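Local coordinates for hypothetical protein (Pseudomonas aeruginosa, PDB 2H9F), which probably interconverts isomers of methylaconitate, acting as a PrpF-type isomerase, at residues Ile132-Ile137 with Ile147-Val152; Glu174-Phe179 with Ile376-Ala381; Cys72-Lys77 with Asp86-Gln91; Val323-Ala328 with Leu357-Glu362. All blocks are in the same frame, centred on the assembly; numbering follows the deposited sequence.

From the N terminus, contact 3 closes first, a short hairpin that pairs C72-K77 with D86-Q91. Contact 1 follows in series as a second hairpin, and the two meet where I137 packs on Y87, since strands 85-92 and 131-139 are neighbours. Contact 2 then closes a much longer loop: 196 residues separate E174-F179 from I376-A381. It continues the strand order of contact 1 through H149 and V176. Contact 4 is nested inside that loop and touches contact 2 through the I376-G360 backbone bond and through M377 on V323. Contacts 3 and 4 lie on opposite sides of the chain's centre, their own centres about 27 Å apart, and contact 2 ties the two halves together.

Contact 1 (Ile132-Ile137 with Ile147-Val152); sequences ICEVRI and IAHVPV
E134 and I147 meet diagonally on one face of the strand pair, the CG methylene of the glutamate lying 3.4 Å from CG2 of the isoleucine. With CG of E134 anti to the backbone N (chi1 -176°) and the chain extended beyond it, the carboxylate stands obliquely beside the H149 ring, OE2 4.3 Å from CE1. On the same face I132 spans two partners: its CD1 rests 3.6 Å from CA of P151, while CG2 comes up to CB of H149 and sits at the edge of the imidazole. On the other face the side-chain contacts are apolar: V135 CG2 approaches V150 CG2 at 4.0 Å, I137 CD1 covers A148 CB at 3.9 Å, and C133 CB adjoins V152 CG2.

Between these two layers runs the backbone of an antiparallel beta hairpin, the N-to-C directions of the short segments 151° apart, joined by two reciprocal backbone pairs. C133 N donates to V150 O at 2.8 Å and C133 O accepts from V150 N in return; V135 and A148 do likewise, with V135 N 2.8 Å from A148 O. Further out, R126 forms a salt bridge with E134 and D84 one with R136. Since R126 also stands close to R136, the two acids probably offset local positive charge. The face of C133, V135 and V150 packs on L117 of helix 106-118, and strand 175-180 flanks the hairpin beside H149.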
loop_
_atom_site.group_PDB
_atom_site.type_symbol
_atom_site.label_atom_id
_atom_site.label_comp_id
_atom_site.label_asym_id
_atom_site.label_seq_id
_atom_site.Cartn_x
_atom_site.Cartn_y
_atom_site.Cartn_z
ATOM N N ILE A 132 -7.487 27.325 -19.122
ATOM C CA ILE A 132 -7.402 25.891 -19.360
ATOM C C ILE A 132 -6.334 25.659 -20.393
ATOM O O ILE A 132 -6.245 26.391 -21.365
ATOM C CB ILE A 132 -8.721 25.282 -19.879
ATOM C CG1 ILE A 132 -9.847 25.427 -18.823
ATOM C CG2 ILE A 132 -8.557 23.833 -20.184
ATOM C CD1 ILE A 132 -9.608 24.573 -17.597
ATOM N N CYS A 133 -5.482 24.683 -20.123
ATOM C CA CYS A 133 -4.544 24.215 -21.115
ATOM C C CYS A 133 -5.030 22.914 -21.737
ATOM O O CYS A 133 -5.261 21.921 -21.062
ATOM C CB CYS A 133 -3.171 24.057 -20.471
ATOM S SG CYS A 133 -1.988 23.542 -21.702
ATOM N N GLU A 134 -5.187 22.913 -23.043
ATOM C CA GLU A 134 -5.547 21.712 -23.752
ATOM C C GLU A 134 -4.303 20.888 -23.998
ATOM O O GLU A 134 -3.542 21.138 -24.945
ATOM C CB GLU A 134 -6.203 22.115 -25.065
ATOM C CG GLU A 134 -6.732 20.989 -25.923
ATOM C CD GLU A 134 -7.255 21.489 -27.279
ATOM O OE1 GLU A 134 -6.429 21.662 -28.194
ATOM O OE2 GLU A 134 -8.486 21.716 -27.388
ATOM N N VAL A 135 -4.084 19.888 -23.153
ATOM C CA VAL A 135 -2.916 19.050 -23.318
ATOM C C VAL A 135 -3.272 17.908 -24.266
ATOM O O VAL A 135 -4.149 17.123 -23.979
ATOM C CB VAL A 135 -2.394 18.496 -21.979
ATOM C CG1 VAL A 135 -1.145 17.679 -22.222
ATOM C CG2 VAL A 135 -2.129 19.615 -20.988
ATOM N N ARG A 136 -2.591 17.823 -25.399
ATOM C CA ARG A 136 -2.870 16.789 -26.389
ATOM C C ARG A 136 -1.922 15.594 -26.199
ATOM O O ARG A 136 -0.727 15.684 -26.517
ATOM C CB ARG A 136 -2.703 17.373 -27.782
ATOM C CG ARG A 136 -3.591 18.617 -28.041
ATOM C CD ARG A 136 -3.152 19.360 -29.317
ATOM N NE ARG A 136 -1.805 19.914 -29.170
ATOM C CZ ARG A 136 -1.052 20.379 -30.159
ATOM N NH1 ARG A 136 -1.489 20.399 -31.407
ATOM N NH2 ARG A 136 0.155 20.845 -29.895
ATOM N N ILE A 137 -2.468 14.471 -25.706
ATOM C CA ILE A 137 -1.675 13.305 -25.279
ATOM C C ILE A 137 -1.751 12.218 -26.322
ATOM O O ILE A 137 -2.840 11.841 -26.751
ATOM C CB ILE A 137 -2.174 12.738 -23.952
ATOM C CG1 ILE A 137 -2.153 13.828 -22.875
ATOM C CG2 ILE A 137 -1.321 11.508 -23.540
ATOM C CD1 ILE A 137 -3.010 13.538 -21.617
ATOM N N ILE A 147 -7.244 14.077 -24.908
ATOM C CA ILE A 147 -7.145 15.502 -24.668
ATOM C C ILE A 147 -7.503 15.667 -23.216
ATOM O O ILE A 147 -8.538 15.179 -22.785
ATOM C CB ILE A 147 -8.167 16.333 -25.490
ATOM C CG1 ILE A 147 -8.096 15.971 -26.970
ATOM C CG2 ILE A 147 -7.917 17.826 -25.264
ATOM C CD1 ILE A 147 -6.763 16.149 -27.585
ATOM N N ALA A 148 -6.602 16.293 -22.476
ATOM C CA ALA A 148 -6.792 16.616 -21.081
ATOM C C ALA A 148 -6.898 18.140 -20.965
ATOM O O ALA A 148 -5.978 18.885 -21.321
ATOM C CB ALA A 148 -5.629 16.067 -20.244
ATOM N N HIS A 149 -8.040 18.595 -20.462
ATOM C CA HIS A 149 -8.283 19.995 -20.255
ATOM C C HIS A 149 -7.877 20.318 -18.843
ATOM O O HIS A 149 -8.638 20.089 -17.892
ATOM C CB HIS A 149 -9.753 20.306 -20.500
ATOM C CG HIS A 149 -10.226 19.936 -21.877
ATOM N ND1 HIS A 149 -10.256 20.832 -22.916
ATOM C CD2 HIS A 149 -10.716 18.775 -22.372
ATOM C CE1 HIS A 149 -10.716 20.235 -23.997
ATOM N NE2 HIS A 149 -10.992 18.983 -23.698
ATOM N N VAL A 150 -6.667 20.848 -18.694
ATOM C CA VAL A 150 -6.058 20.997 -17.390
ATOM C C VAL A 150 -6.159 22.427 -16.946
ATOM O O VAL A 150 -5.711 23.332 -17.647
ATOM C CB VAL A 150 -4.555 20.540 -17.432
ATOM C CG1 VAL A 150 -3.888 20.742 -16.074
ATOM C CG2 VAL A 150 -4.462 19.127 -17.836
ATOM N N PRO A 151 -6.758 22.673 -15.763
ATOM C CA PRO A 151 -6.845 24.048 -15.360
ATOM C C PRO A 151 -5.527 24.596 -14.887
ATOM O O PRO A 151 -4.706 23.857 -14.327
ATOM C CB PRO A 151 -7.864 24.004 -14.213
ATOM C CG PRO A 151 -7.659 22.653 -13.607
ATOM C CD PRO A 151 -7.344 21.765 -14.760
ATOM N N VAL A 152 -5.370 25.899 -15.063
ATOM C CA VAL A 152 -4.122 26.605 -14.859
ATOM C C VAL A 152 -4.415 27.936 -14.155
ATOM O O VAL A 152 -5.349 28.664 -14.533
ATOM C CB VAL A 152 -3.424 26.863 -16.190
ATOM C CG1 VAL A 152 -2.225 27.829 -16.021
ATOM C CG2 VAL A 152 -3.022 25.536 -16.861
#

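Contact 2 (Glu174-Phe179 with Ile376-Ala381); sequences EIVLEF and IMSRSA
M377, a selenomethionine, reaches across to F179 with the end of its side chain, and its course explains how. From CB, the chain leaves through the crowded position between the backbone N and the carbonyl carbon (chi1 61°). CG then passes 4.2 Å from F179 CE1, and SE comes to 3.9 Å from F179 CE1. A bend at chi3 (76°) finally brings CE to 3.8 Å from F179 CE1. The selenium lies 5.0 Å from the ring centroid in an oblique position, a Met-aromatic contact, and the two side chains run at about a right angle. SE also stands 3.3 Å above the plane of the R379 guanidinium, offset toward its rim, while CE also packs on V323 of helix 319-330.

The reverse face carries a polar link. S378 OG donates to E174 OE2 over a short 2.5 Å; E174 OE2 accepts through its anti lone pair, the one away from OE1, and the F163 side chain touches both residues. Next to it V176 CG1 and I376 CG2 pack at 3.8 Å.

Backbone bonds set this register. I175 pairs reciprocally with R379 and L177 with M377; L177 N reaches M377 O at 2.8 Å. I175, L177 and R379 all touch T110 of helix 106-118. Strands wrapped round a central helix are consistent with the diaminopimelate epimerase-like fold, whose two similar halves are each a beta barrel round a helix, here 106-118; strand 369-386, running on from 355-366, joins the two halves of the chain.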
loop_
_atom_site.group_PDB
_atom_site.type_symbol
_atom_site.label_atom_id
_atom_site.label_comp_id
_atom_site.label_asym_id
_atom_site.label_seq_id
_atom_site.Cartn_x
_atom_site.Cartn_y
_atom_site.Cartn_z
ATOM N N GLU A 174 -11.043 19.799 -11.087
ATOM C CA GLU A 174 -11.583 18.916 -12.125
ATOM C C GLU A 174 -10.749 19.020 -13.376
ATOM O O GLU A 174 -10.369 20.119 -13.784
ATOM C CB GLU A 174 -13.045 19.311 -12.414
ATOM C CG GLU A 174 -13.690 18.471 -13.454
ATOM C CD GLU A 174 -15.157 18.834 -13.685
ATOM O OE1 GLU A 174 -15.637 19.819 -13.075
ATOM O OE2 GLU A 174 -15.852 18.105 -14.429
ATOM N N ILE A 175 -10.386 17.869 -13.921
ATOM C CA ILE A 175 -9.741 17.769 -15.226
ATOM C C ILE A 175 -10.691 16.954 -16.085
ATOM O O ILE A 175 -10.967 15.793 -15.797
ATOM C CB ILE A 175 -8.396 17.037 -15.165
ATOM C CG1 ILE A 175 -7.417 17.852 -14.312
ATOM C CG2 ILE A 175 -7.813 16.877 -16.552
ATOM C CD1 ILE A 175 -6.095 17.139 -13.894
ATOM N N VAL A 176 -11.210 17.558 -17.142
ATOM C CA VAL A 176 -12.049 16.848 -18.097
ATOM C C VAL A 176 -11.136 16.178 -19.128
ATOM O O VAL A 176 -10.230 16.815 -19.653
ATOM C CB VAL A 176 -12.991 17.862 -18.828
ATOM C CG1 VAL A 176 -13.753 17.201 -19.957
ATOM C CG2 VAL A 176 -13.927 18.548 -17.823
ATOM N N LEU A 177 -11.386 14.896 -19.407
ATOM C CA LEU A 177 -10.644 14.147 -20.389
ATOM C C LEU A 177 -11.534 13.808 -21.555
ATOM O O LEU A 177 -12.691 13.456 -21.335
ATOM C CB LEU A 177 -10.139 12.824 -19.787
ATOM C CG LEU A 177 -9.207 12.849 -18.562
ATOM C CD1 LEU A 177 -9.061 11.433 -17.988
ATOM C CD2 LEU A 177 -7.835 13.466 -18.899
ATOM N N GLU A 178 -10.986 13.859 -22.775
ATOM C CA GLU A 178 -11.668 13.392 -23.973
ATOM C C GLU A 178 -10.820 12.324 -24.643
ATOM O O GLU A 178 -9.711 12.602 -25.065
ATOM C CB GLU A 178 -11.890 14.502 -25.027
ATOM C CG GLU A 178 -12.373 15.796 -24.491
ATOM C CD GLU A 178 -12.809 16.781 -25.590
ATOM O OE1 GLU A 178 -12.377 16.665 -26.744
ATOM O OE2 GLU A 178 -13.617 17.673 -25.267
ATOM N N PHE A 179 -11.374 11.124 -24.745
ATOM C CA PHE A 179 -10.742 10.034 -25.444
ATOM C C PHE A 179 -11.292 10.014 -26.854
ATOM O O PHE A 179 -12.471 9.734 -27.076
ATOM C CB PHE A 179 -11.027 8.732 -24.713
ATOM C CG PHE A 179 -10.394 8.658 -23.359
ATOM C CD1 PHE A 179 -10.990 9.261 -22.274
ATOM C CD2 PHE A 179 -9.178 8.026 -23.173
ATOM C CE1 PHE A 179 -10.412 9.215 -21.014
ATOM C CE2 PHE A 179 -8.584 7.964 -21.902
ATOM C CZ PHE A 179 -9.212 8.568 -20.831
ATOM N N ILE A 376 -16.047 11.190 -22.984
ATOM C CA ILE A 376 -15.717 12.338 -22.156
ATOM C C ILE A 376 -16.049 12.030 -20.704
ATOM O O ILE A 376 -17.135 11.542 -20.382
ATOM C CB ILE A 376 -16.508 13.601 -22.624
ATOM C CG1 ILE A 376 -16.269 13.860 -24.125
ATOM C CG2 ILE A 376 -16.091 14.844 -21.808
ATOM C CD1 ILE A 376 -17.195 14.850 -24.754
HETATM N N MSE A 377 -15.100 12.303 -19.815
HETATM C CA MSE A 377 -15.281 12.081 -18.378
HETATM C C MSE A 377 -14.415 13.040 -17.597
HETATM O O MSE A 377 -13.531 13.663 -18.154
HETATM C CB MSE A 377 -14.910 10.661 -18.039
HETATM C CG MSE A 377 -13.444 10.345 -18.365
HETATM SE SE MSE A 377 -13.087 8.443 -18.353
HETATM C CE MSE A 377 -13.858 7.932 -20.018
ATOM N N SER A 378 -14.688 13.183 -16.307
ATOM C CA SER A 378 -13.941 14.072 -15.451
ATOM C C SER A 378 -13.212 13.296 -14.369
ATOM O O SER A 378 -13.762 12.370 -13.737
ATOM C CB SER A 378 -14.887 15.058 -14.768
ATOM O OG SER A 378 -15.375 15.995 -15.710
ATOM N N ARG A 379 -11.969 13.687 -14.140
ATOM C CA ARG A 379 -11.166 13.114 -13.052
ATOM C C ARG A 379 -10.376 14.219 -12.408
ATOM O O ARG A 379 -10.666 15.412 -12.622
ATOM C CB ARG A 379 -10.288 12.000 -13.636
ATOM C CG ARG A 379 -11.147 10.825 -14.056
ATOM C CD ARG A 379 -10.402 9.602 -14.399
ATOM N NE ARG A 379 -11.387 8.537 -14.564
ATOM C CZ ARG A 379 -11.309 7.525 -15.444
ATOM N NH1 ARG A 379 -10.279 7.398 -16.311
ATOM N NH2 ARG A 379 -12.308 6.631 -15.464
ATOM N N SER A 380 -9.448 13.855 -11.536
ATOM C CA SER A 380 -8.596 14.848 -10.904
ATOM C C SER A 380 -7.251 14.205 -10.712
ATOM O O SER A 380 -7.163 12.999 -10.725
ATOM C CB SER A 380 -9.158 15.289 -9.565
ATOM O OG SER A 380 -9.086 14.254 -8.597
ATOM N N ALA A 381 -6.235 15.030 -10.497
ATOM C CA ALA A 381 -4.852 14.588 -10.272
ATOM C C ALA A 381 -4.179 15.531 -9.263
ATOM O O ALA A 381 -4.522 16.701 -9.167
ATOM C CB ALA A 381 -4.112 14.617 -11.520
#

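Contact 3 (Cys72-Lys77 with Asp86-Gln91)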
loop_
_atom_site.group_PDB
_atom_site.type_symbol
_atom_site.label_atom_id
_atom_site.label_comp_id
_atom_site.label_asym_id
_atom_site.label_seq_id
_atom_site.Cartn_x
_atom_site.Cartn_y
_atom_site.Cartn_z
ATOM N N CYS A 72 4.417 2.906 -13.287
ATOM C CA CYS A 72 5.393 3.913 -13.684
ATOM C C CYS A 72 4.972 4.520 -15.033
ATOM O O CYS A 72 4.439 3.811 -15.910
ATOM C CB CYS A 72 6.755 3.272 -13.832
ATOM S SG CYS A 72 7.565 2.947 -12.227
ATOM N N VAL A 73 5.260 5.805 -15.215
ATOM C CA VAL A 73 4.878 6.530 -16.436
ATOM C C VAL A 73 6.061 7.336 -16.949
ATOM O O VAL A 73 6.764 7.972 -16.157
ATOM C CB VAL A 73 3.698 7.470 -16.147
ATOM C CG1 VAL A 73 3.428 8.478 -17.322
ATOM C CG2 VAL A 73 2.441 6.665 -15.819
ATOM N N ILE A 74 6.308 7.232 -18.262
ATOM C CA ILE A 74 7.251 8.092 -19.014
ATOM C C ILE A 74 6.454 9.064 -19.919
ATOM O O ILE A 74 5.566 8.641 -20.663
ATOM C CB ILE A 74 8.216 7.279 -19.920
ATOM C CG1 ILE A 74 8.990 6.230 -19.094
ATOM C CG2 ILE A 74 9.207 8.259 -20.628
ATOM C CD1 ILE A 74 9.765 5.209 -19.952
ATOM N N LEU A 75 6.740 10.362 -19.796
ATOM C CA LEU A 75 6.269 11.400 -20.733
ATOM C C LEU A 75 7.474 11.991 -21.453
ATOM O O LEU A 75 8.581 12.087 -20.885
ATOM C CB LEU A 75 5.541 12.530 -20.015
ATOM C CG LEU A 75 4.021 12.529 -20.060
ATOM C CD1 LEU A 75 3.489 11.351 -19.371
ATOM C CD2 LEU A 75 3.495 13.797 -19.428
ATOM N N SER A 76 7.263 12.312 -22.724
ATOM C CA SER A 76 8.233 12.997 -23.563
ATOM C C SER A 76 7.461 13.901 -24.528
ATOM O O SER A 76 6.243 13.709 -24.748
ATOM C CB SER A 76 9.064 11.997 -24.359
ATOM O OG SER A 76 8.250 11.222 -25.214
ATOM N N LYS A 77 8.161 14.889 -25.075
ATOM C CA LYS A 77 7.634 15.695 -26.150
ATOM C C LYS A 77 7.275 14.781 -27.302
ATOM O O LYS A 77 8.055 13.919 -27.701
ATOM C CB LYS A 77 8.654 16.755 -26.586
ATOM C CG LYS A 77 8.834 17.878 -25.521
ATOM C CD LYS A 77 9.524 19.176 -26.055
ATOM C CE LYS A 77 8.548 20.056 -26.887
ATOM N NZ LYS A 77 7.616 20.894 -26.063
ATOM N N ASP A 86 4.068 12.361 -25.702
ATOM C CA ASP A 86 3.866 10.924 -25.751
ATOM C C ASP A 86 3.819 10.379 -24.332
ATOM O O ASP A 86 4.645 10.730 -23.495
ATOM C CB ASP A 86 4.980 10.228 -26.518
ATOM C CG ASP A 86 4.980 10.557 -27.974
ATOM O OD1 ASP A 86 3.965 11.097 -28.461
ATOM O OD2 ASP A 86 5.998 10.279 -28.658
ATOM N N TYR A 87 2.866 9.488 -24.091
ATOM C CA TYR A 87 2.544 8.970 -22.782
ATOM C C TYR A 87 2.634 7.471 -22.826
ATOM O O TYR A 87 1.936 6.810 -23.576
ATOM C CB TYR A 87 1.149 9.456 -22.399
ATOM C CG TYR A 87 0.405 8.675 -21.350
ATOM C CD1 TYR A 87 1.018 8.290 -20.189
ATOM C CD2 TYR A 87 -0.934 8.356 -21.517
ATOM C CE1 TYR A 87 0.314 7.598 -19.222
ATOM C CE2 TYR A 87 -1.644 7.639 -20.560
ATOM C CZ TYR A 87 -1.013 7.258 -19.419
ATOM O OH TYR A 87 -1.690 6.563 -18.431
ATOM N N LEU A 88 3.555 6.944 -22.037
ATOM C CA LEU A 88 3.820 5.519 -21.956
ATOM C C LEU A 88 3.598 5.066 -20.523
ATOM O O LEU A 88 4.112 5.686 -19.603
ATOM C CB LEU A 88 5.270 5.265 -22.359
ATOM C CG LEU A 88 5.648 3.977 -23.080
ATOM C CD1 LEU A 88 4.809 3.723 -24.310
ATOM C CD2 LEU A 88 7.152 4.044 -23.422
ATOM N N TYR A 89 2.859 3.976 -20.337
ATOM C CA TYR A 89 2.491 3.491 -19.025
ATOM C C TYR A 89 2.944 2.028 -18.862
ATOM O O TYR A 89 2.739 1.184 -19.750
ATOM C CB TYR A 89 0.996 3.697 -18.873
ATOM C CG TYR A 89 0.300 2.684 -18.053
ATOM C CD1 TYR A 89 0.551 2.577 -16.692
ATOM C CD2 TYR A 89 -0.634 1.833 -18.626
ATOM C CE1 TYR A 89 -0.111 1.621 -15.911
ATOM C CE2 TYR A 89 -1.291 0.872 -17.872
ATOM C CZ TYR A 89 -1.029 0.768 -16.518
ATOM O OH TYR A 89 -1.698 -0.180 -15.764
ATOM N N GLY A 90 3.671 1.771 -17.771
ATOM C CA GLY A 90 4.162 0.445 -17.399
ATOM C C GLY A 90 3.485 -0.066 -16.139
ATOM O O GLY A 90 3.555 0.576 -15.099
ATOM N N GLN A 91 2.784 -1.202 -16.241
ATOM C CA GLN A 91 2.185 -1.865 -15.057
ATOM C C GLN A 91 3.180 -2.873 -14.519
ATOM O O GLN A 91 3.532 -3.842 -15.200
ATOM C CB GLN A 91 0.897 -2.591 -15.455
ATOM C CG GLN A 91 0.129 -3.221 -14.302
ATOM C CD GLN A 91 -0.465 -2.180 -13.362
ATOM O OE1 GLN A 91 -0.999 -1.157 -13.834
ATOM N NE2 GLN A 91 -0.384 -2.423 -12.032
HETATM O O HOH W 1 7.094 9.080 -23.542
HETATM O O HOH W 2 8.697 10.740 -27.632
#
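C72 with G90, I74 with L88 and S76 with D86 form three successive hydrogen-bonded pairs of an antiparallel hairpin, its strands at 166° to each other; D86 N to S76 O is the shortest of the six bonds at 2.7 Å. Between them, V73 and L75 both lean on Y87. V73 CG1 comes to the edge of the phenol ring, near its plane and 3.8 Å from Y87 CD1, whereas L75 CD1 lies oblique to the ring, 4.0 Å from Y87 CD1. On the other face I74 and L88 bring their CB atoms to 4.3 Å.

Two waters sit at the loop end of the hairpin around S76 OG. One donates to S76 OG and to D86 O, each at 3.0 Å. The other accepts from S76 OG and donates to K77 O and, at 2.9 Å, to D86 OD2, so water couples the two side chains. D86 OD1 is held by S78.

V73, L75 and Y87 face helix 106-118, and Y87 OH bonds to C105 O just before it. I74 and L88 instead meet R41 of helix 39-49. Strand 71-77 also pairs in parallel with 20-26, and 85-92 with 131-139.

Contact 4 (Val323-Ala328 with Leu357-Glu362)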
loop_
_atom_site.group_PDB
_atom_site.type_symbol
_atom_site.label_atom_id
_atom_site.label_comp_id
_atom_site.label_asym_id
_atom_site.label_seq_id
_atom_site.Cartn_x
_atom_site.Cartn_y
_atom_site.Cartn_z
ATOM N N VAL A 323 -19.193 4.732 -19.367
ATOM C CA VAL A 323 -18.980 5.047 -20.797
ATOM C C VAL A 323 -20.179 4.641 -21.672
ATOM O O VAL A 323 -20.572 5.371 -22.604
ATOM C CB VAL A 323 -17.656 4.480 -21.304
ATOM C CG1 VAL A 323 -17.579 4.516 -22.860
ATOM C CG2 VAL A 323 -16.505 5.259 -20.678
ATOM N N ALA A 324 -20.762 3.489 -21.349
ATOM C CA ALA A 324 -21.944 2.975 -22.047
ATOM C C ALA A 324 -23.125 3.951 -21.861
ATOM O O ALA A 324 -23.865 4.241 -22.800
ATOM C CB ALA A 324 -22.295 1.530 -21.550
ATOM N N ILE A 325 -23.261 4.507 -20.660
ATOM C CA ILE A 325 -24.317 5.432 -20.383
ATOM C C ILE A 325 -24.101 6.661 -21.247
ATOM O O ILE A 325 -24.997 7.086 -21.950
ATOM C CB ILE A 325 -24.347 5.859 -18.882
ATOM C CG1 ILE A 325 -24.757 4.698 -17.967
ATOM C CG2 ILE A 325 -25.286 7.061 -18.655
ATOM C CD1 ILE A 325 -24.576 4.980 -16.452
ATOM N N GLY A 326 -22.901 7.235 -21.186
ATOM C CA GLY A 326 -22.603 8.473 -21.894
ATOM C C GLY A 326 -22.801 8.264 -23.371
ATOM O O GLY A 326 -23.376 9.084 -24.044
ATOM N N THR A 327 -22.359 7.137 -23.868
ATOM C CA THR A 327 -22.489 6.852 -25.287
ATOM C C THR A 327 -23.976 6.710 -25.679
ATOM O O THR A 327 -24.461 7.373 -26.588
ATOM C CB THR A 327 -21.707 5.615 -25.669
ATOM O OG1 THR A 327 -20.374 5.713 -25.156
ATOM C CG2 THR A 327 -21.649 5.468 -27.149
ATOM N N ALA A 328 -24.709 5.897 -24.939
ATOM C CA ALA A 328 -26.110 5.696 -25.220
ATOM C C ALA A 328 -26.903 7.009 -25.086
ATOM O O ALA A 328 -27.829 7.292 -25.889
ATOM C CB ALA A 328 -26.680 4.578 -24.316
ATOM N N LEU A 357 -22.800 11.642 -11.500
ATOM C CA LEU A 357 -21.628 11.577 -12.356
ATOM C C LEU A 357 -21.948 12.226 -13.726
ATOM O O LEU A 357 -22.975 11.925 -14.327
ATOM C CB LEU A 357 -21.277 10.114 -12.565
ATOM C CG LEU A 357 -19.892 9.646 -12.901
ATOM C CD1 LEU A 357 -18.866 10.256 -12.053
ATOM C CD2 LEU A 357 -19.859 8.116 -12.779
ATOM N N ARG A 358 -21.075 13.115 -14.196
ATOM C CA ARG A 358 -21.196 13.737 -15.498
ATOM C C ARG A 358 -20.308 13.046 -16.521
ATOM O O ARG A 358 -19.060 12.983 -16.393
ATOM C CB ARG A 358 -20.800 15.194 -15.423
ATOM C CG ARG A 358 -21.148 16.018 -16.648
ATOM C CD ARG A 358 -20.415 17.357 -16.621
ATOM N NE ARG A 358 -20.500 18.110 -17.884
ATOM C CZ ARG A 358 -19.652 18.005 -18.926
ATOM N NH1 ARG A 358 -18.602 17.166 -18.934
ATOM N NH2 ARG A 358 -19.878 18.770 -19.992
ATOM N N VAL A 359 -20.950 12.510 -17.540
ATOM C CA VAL A 359 -20.246 11.855 -18.620
ATOM C C VAL A 359 -20.720 12.418 -19.960
ATOM O O VAL A 359 -21.736 13.101 -20.026
ATOM C CB VAL A 359 -20.436 10.331 -18.586
ATOM C CG1 VAL A 359 -19.796 9.740 -17.332
ATOM C CG2 VAL A 359 -21.910 9.932 -18.744
ATOM N N GLY A 360 -19.974 12.134 -21.021
ATOM C CA GLY A 360 -20.306 12.644 -22.313
ATOM C C GLY A 360 -19.791 11.780 -23.419
ATOM O O GLY A 360 -18.921 10.928 -23.215
ATOM N N ALA A 361 -20.343 12.009 -24.603
ATOM C CA ALA A 361 -19.925 11.292 -25.788
ATOM C C ALA A 361 -20.311 12.051 -27.035
ATOM O O ALA A 361 -21.207 12.899 -27.020
ATOM C CB ALA A 361 -20.545 9.948 -25.822
ATOM N N GLU A 362 -19.608 11.744 -28.108
ATOM C CA GLU A 362 -20.009 12.130 -29.452
ATOM C C GLU A 362 -19.951 10.909 -30.329
ATOM O O GLU A 362 -19.086 10.057 -30.155
ATOM C CB GLU A 362 -19.093 13.188 -30.028
ATOM C CG GLU A 362 -19.350 14.555 -29.442
ATOM C CD GLU A 362 -18.526 15.644 -30.143
ATOM O OE1 GLU A 362 -18.052 15.404 -31.303
ATOM O OE2 GLU A 362 -18.337 16.720 -29.512
HETATM O O HOH W 3 -18.790 8.171 -22.759
#
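V359 turns its CG2 methyl onto G326 because chi1 of -65° sets CG1 beside the backbone N and anti to the carbonyl carbon, which puts CG2 between those two backbone groups and over the helix. V359 CG2 lies 3.5 Å from G326 CA and 3.8 Å from G326 N. Two residues further along the strand, A361 offers its CB, 3.5 Å from G326 O and 3.7 Å from T327 CA. The two residues thus grip the helix backbone itself; G326, having no side chain, lets the axes come within 6.3 Å, at an angle of 54°. I325 CG2 adds a looser contact of 4.4 Å to V359 CG2.

No direct hydrogen bond crosses the interface. A water bridges it instead, donating to G360 O at 2.8 Å and weakly to V323 O. V323 O also accepts from T327 N and, at 2.6 Å, from T327 OG1; they arrive from opposite faces of its plane, and the hydroxyl is thereby tied back to the helix.

Around this core, I325 packs on F350 and F223, and A324 on T221, so strands 347-352 and 220-225 cover further sides of the helix, while T327 touches V372 of strand 369-386. This is consistent with the diaminopimelate epimerase-like fold, in which each half is a beta barrel wrapped round a central helix, here 319-330.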